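Local coordinates for uncharacterized protein AsbF (Bacillus anthracis, PDB 3DX5) that converts 3-dehydroshikimate to 3,4-dihydroxybenzoate in petrobactin biosynthesis, as a manganese-dependent homodimeric dehydratase, at residues W193-H198 with T246-S251. Residues are numbered along the deposited sequence; the frame is centred on the assembly and turned at random. Where two conformers were deposited one is given.
With MN (manganese (II) ion), chain B.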
ATOM      1  N   TRP A 193       7.861  17.581  24.618  1.00 13.02           N
ATOM      2  CA  TRP A 193       6.943  16.513  24.188  1.00 12.86           C
ATOM      3  C   TRP A 193       7.520  15.516  23.184  1.00 12.46           C
ATOM      4  O   TRP A 193       6.901  14.522  22.873  1.00 12.75           O
ATOM      5  CB  TRP A 193       5.680  17.132  23.576  1.00 13.04           C
ATOM      6  CG  TRP A 193       4.962  17.973  24.547  1.00 14.78           C
ATOM      7  CD1 TRP A 193       4.043  17.552  25.467  1.00 14.60           C
ATOM      8  CD2 TRP A 193       5.126  19.394  24.754  1.00 15.47           C
ATOM      9  NE1 TRP A 193       3.601  18.625  26.210  1.00 17.19           N
ATOM     10  CE2 TRP A 193       4.248  19.764  25.798  1.00 18.51           C
ATOM     11  CE3 TRP A 193       5.918  20.384  24.148  1.00 15.61           C
ATOM     12  CZ2 TRP A 193       4.141  21.103  26.268  1.00 20.04           C
ATOM     13  CZ3 TRP A 193       5.821  21.710  24.613  1.00 17.15           C
ATOM     14  CH2 TRP A 193       4.933  22.056  25.657  1.00 19.64           C
ATOM     15  N   ILE A 194       8.705  15.773  22.661  1.00 12.08           N
ATOM     16  CA  ILE A 194       9.205  14.932  21.560  1.00 12.25           C
ATOM     17  C   ILE A 194       9.679  13.560  22.067  1.00 12.12           C
ATOM     18  O   ILE A 194      10.408  13.497  23.056  1.00 11.09           O
ATOM     19  CB  ILE A 194      10.368  15.629  20.833  1.00 12.44           C
ATOM     20  CG1 ILE A 194       9.839  16.831  20.032  1.00 12.33           C
ATOM     21  CG2 ILE A 194      11.200  14.624  19.902  1.00 12.64           C
ATOM     22  CD1 ILE A 194      10.975  17.704  19.611  1.00 13.34           C
ATOM     23  N   GLN A 195       9.302  12.478  21.382  0.50 11.92           N
ATOM     24  CA  GLN A 195       9.849  11.151  21.725  0.50 12.38           C
ATOM     25  C   GLN A 195      10.478  10.436  20.533  0.50 11.89           C
ATOM     26  O   GLN A 195      11.107   9.380  20.698  0.50 11.45           O
ATOM     27  CB  GLN A 195       8.774  10.261  22.345  0.50 12.61           C
ATOM     28  CG  GLN A 195       8.218  10.800  23.652  0.50 16.83           C
ATOM     29  CD  GLN A 195       9.057  10.430  24.853  0.50 21.11           C
ATOM     30  OE1 GLN A 195      10.160  10.942  25.050  0.50 21.84           O
ATOM     31  NE2 GLN A 195       8.524   9.534  25.682  0.50 23.33           N
ATOM     32  N   HIS A 196      10.304  11.003  19.336  1.00 10.82           N
ATOM     33  CA  HIS A 196      10.730  10.335  18.090  1.00 10.35           C
ATOM     34  C   HIS A 196      10.833  11.368  16.976  1.00 10.48           C
ATOM     35  O   HIS A 196      10.172  12.429  17.028  1.00 10.24           O
ATOM     36  CB  HIS A 196       9.712   9.226  17.694  1.00 10.56           C
ATOM     37  CG  HIS A 196      10.307   8.026  16.996  1.00 10.93           C
ATOM     38  ND1 HIS A 196      10.745   8.052  15.687  1.00 13.36           N
ATOM     39  CD2 HIS A 196      10.450   6.745  17.405  1.00 11.75           C
ATOM     40  CE1 HIS A 196      11.159   6.848  15.330  1.00 12.01           C
ATOM     41  NE2 HIS A 196      10.986   6.034  16.357  1.00 14.07           N
ATOM     42  N   TYR A 197      11.668  11.092  15.982  1.00  9.48           N
ATOM     43  CA  TYR A 197      11.710  11.950  14.769  1.00 10.61           C
ATOM     44  C   TYR A 197      11.468  11.132  13.502  1.00 10.54           C
ATOM     45  O   TYR A 197      11.717   9.938  13.479  1.00 10.45           O
ATOM     46  CB  TYR A 197      13.068  12.643  14.572  1.00  8.83           C
ATOM     47  CG  TYR A 197      13.636  13.238  15.828  1.00 10.11           C
ATOM     48  CD1 TYR A 197      13.213  14.488  16.278  1.00 10.18           C
ATOM     49  CD2 TYR A 197      14.613  12.542  16.580  1.00 11.26           C
ATOM     50  CE1 TYR A 197      13.728  15.042  17.446  1.00  7.92           C
ATOM     51  CE2 TYR A 197      15.152  13.096  17.730  1.00  8.90           C
ATOM     52  CZ  TYR A 197      14.687  14.345  18.158  1.00 10.61           C
ATOM     53  OH  TYR A 197      15.206  14.916  19.306  1.00 12.26           O
ATOM     54  N   HIS A 198      11.029  11.818  12.452  1.00 10.97           N
ATOM     55  CA  HIS A 198      11.056  11.336  11.065  1.00 12.21           C
ATOM     56  C   HIS A 198      11.945  12.272  10.285  1.00 11.47           C
ATOM     57  O   HIS A 198      11.773  13.494  10.373  1.00 11.54           O
ATOM     58  CB  HIS A 198       9.637  11.366  10.453  1.00 11.50           C
ATOM     59  CG  HIS A 198       8.822  10.152  10.775  1.00 12.56           C
ATOM     60  ND1 HIS A 198       7.550   9.943  10.267  1.00 10.76           N
ATOM     61  CD2 HIS A 198       9.107   9.075  11.548  1.00 10.91           C
ATOM     62  CE1 HIS A 198       7.097   8.780  10.707  1.00 11.61           C
ATOM     63  NE2 HIS A 198       8.022   8.236  11.488  1.00 10.67           N
ATOM     64  N   THR A 246      20.009  14.129  21.887  1.00 20.90           N
ATOM     65  CA  THR A 246      18.764  13.722  22.548  1.00 19.64           C
ATOM     66  C   THR A 246      18.805  12.212  22.437  1.00 19.07           C
ATOM     67  O   THR A 246      19.605  11.658  21.666  1.00 17.81           O
ATOM     68  CB  THR A 246      17.452  14.272  21.872  1.00 19.67           C
ATOM     69  OG1 THR A 246      17.304  13.717  20.559  1.00 19.01           O
ATOM     70  CG2 THR A 246      17.485  15.795  21.747  1.00 20.39           C
ATOM     71  N   ASP A 247      17.928  11.553  23.182  0.60 18.38           N
ATOM     72  CA  ASP A 247      17.946  10.113  23.249  0.60 18.02           C
ATOM     73  C   ASP A 247      16.973   9.443  22.261  0.60 17.63           C
ATOM     74  O   ASP A 247      16.870   8.218  22.233  0.60 18.23           O
ATOM     75  CB  ASP A 247      17.639   9.692  24.691  0.60 18.60           C
ATOM     76  CG  ASP A 247      18.713  10.152  25.671  0.60 18.40           C
ATOM     77  OD1 ASP A 247      19.898  10.179  25.297  0.60 17.29           O
ATOM     78  OD2 ASP A 247      18.369  10.486  26.818  0.60 20.94           O
ATOM     79  N   HIS A 248      16.285  10.238  21.450  1.00 16.22           N
ATOM     80  CA  HIS A 248      15.171   9.720  20.606  1.00 15.08           C
ATOM     81  C   HIS A 248      15.654   9.181  19.287  1.00 13.61           C
ATOM     82  O   HIS A 248      16.683   9.627  18.744  1.00 13.80           O
ATOM     83  CB  HIS A 248      14.096  10.794  20.399  1.00 14.02           C
ATOM     84  CG  HIS A 248      13.735  11.510  21.671  1.00 14.42           C
ATOM     85  ND1 HIS A 248      13.340  10.845  22.815  1.00 12.85           N
ATOM     86  CD2 HIS A 248      13.776  12.829  21.996  1.00 14.96           C
ATOM     87  CE1 HIS A 248      13.114  11.729  23.780  1.00 15.11           C
ATOM     88  NE2 HIS A 248      13.377  12.939  23.306  1.00 14.69           N
ATOM     89  N   PHE A 249      14.955   8.171  18.788  1.00 12.55           N
ATOM     90  CA  PHE A 249      15.292   7.622  17.492  1.00 11.05           C
ATOM     91  C   PHE A 249      14.859   8.584  16.391  1.00 10.89           C
ATOM     92  O   PHE A 249      13.800   9.240  16.497  1.00  9.71           O
ATOM     93  CB  PHE A 249      14.578   6.278  17.295  1.00 10.52           C
ATOM     94  CG  PHE A 249      15.329   5.090  17.898  1.00 12.32           C
ATOM     95  CD1 PHE A 249      15.056   4.652  19.217  1.00 10.33           C
ATOM     96  CD2 PHE A 249      16.304   4.426  17.152  1.00 10.63           C
ATOM     97  CE1 PHE A 249      15.770   3.565  19.773  1.00 12.65           C
ATOM     98  CE2 PHE A 249      16.998   3.337  17.679  1.00 10.52           C
ATOM     99  CZ  PHE A 249      16.737   2.897  19.000  1.00  9.81           C
ATOM    100  N   ALA A 250      15.645   8.628  15.320  1.00 10.52           N
ATOM    101  CA  ALA A 250      15.213   9.307  14.106  1.00 10.53           C
ATOM    102  C   ALA A 250      15.052   8.257  13.049  1.00 10.77           C
ATOM    103  O   ALA A 250      16.021   7.575  12.706  1.00 10.88           O
ATOM    104  CB  ALA A 250      16.274  10.377  13.660  1.00  9.31           C
ATOM    105  N   SER A 251      13.839   8.118  12.505  1.00 10.88           N
ATOM    106  CA  SER A 251      13.629   7.186  11.400  1.00 11.09           C
ATOM    107  C   SER A 251      13.964   7.829  10.051  1.00 11.92           C
ATOM    108  O   SER A 251      13.576   8.979   9.815  1.00 12.33           O
ATOM    109  CB  SER A 251      12.156   6.766  11.359  1.00 11.39           C
ATOM    110  OG  SER A 251      11.944   5.688  12.245  1.00 13.68           O
TER
HETATM  111 MN    MN B 287       6.300  10.990   8.680  1.00 13.95          MN
HETATM  112  O   HOH W   1      12.569   7.235  20.299  1.00 11.56           O
HETATM  113  O   HOH W   2      12.978   8.149  23.296  1.00 24.09           O
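Tyr197 bonds through both its backbone groups to the strand beside it, joining two neighbouring parallel strands of the TIM barrel, 194-202 and 249-252. Tyr197 N donates to Phe249 O at 2.9 Å. Tyr197 O accepts from Ser251 N at 3.0 Å, almost straight. That oxygen is gripped twice: His196 ND1 donates to Tyr197 O at 3.1 Å, in the plane of its own ring and on the opposite face of the carbonyl plane from Ser251 N. Phe249 CB packs over the imidazole face. Histidine suits this buried place because a neutral imidazole can donate from ND1, here to Tyr197 O, while NE2 pairs with Thr65 OG1.

Farther toward the strand starts, the pairing opens and water 1 bridges the gap, accepting from Phe249 N and donating to Gln195 O. Here the His248 ring lies against the backbone, with Gln195 CA over its face, 3.8 Å from the centroid, while water 2 meets ND1 in the ring plane. On the face opposite His196 and Ser251, Tyr197 CG stands anti to its carbonyl carbon (chi1 -44°), turning the phenol back toward the strand starts, with the small Ala250 methyl against CD2. The hydroxyl donates to Thr246 OG1, which is hydrogen-bonded to Val243 O.

Ser251 OG is hydrogen-bonded to Glu33 OE1 and Ser4 OG. Glu33 OE2 is hydrogen-bonded to His198 NE2, which should fix the rotation of the imidazole that, alongside Glu142, Asp172 and Glu253, binds manganese through His198 ND1 at 2.3 Å.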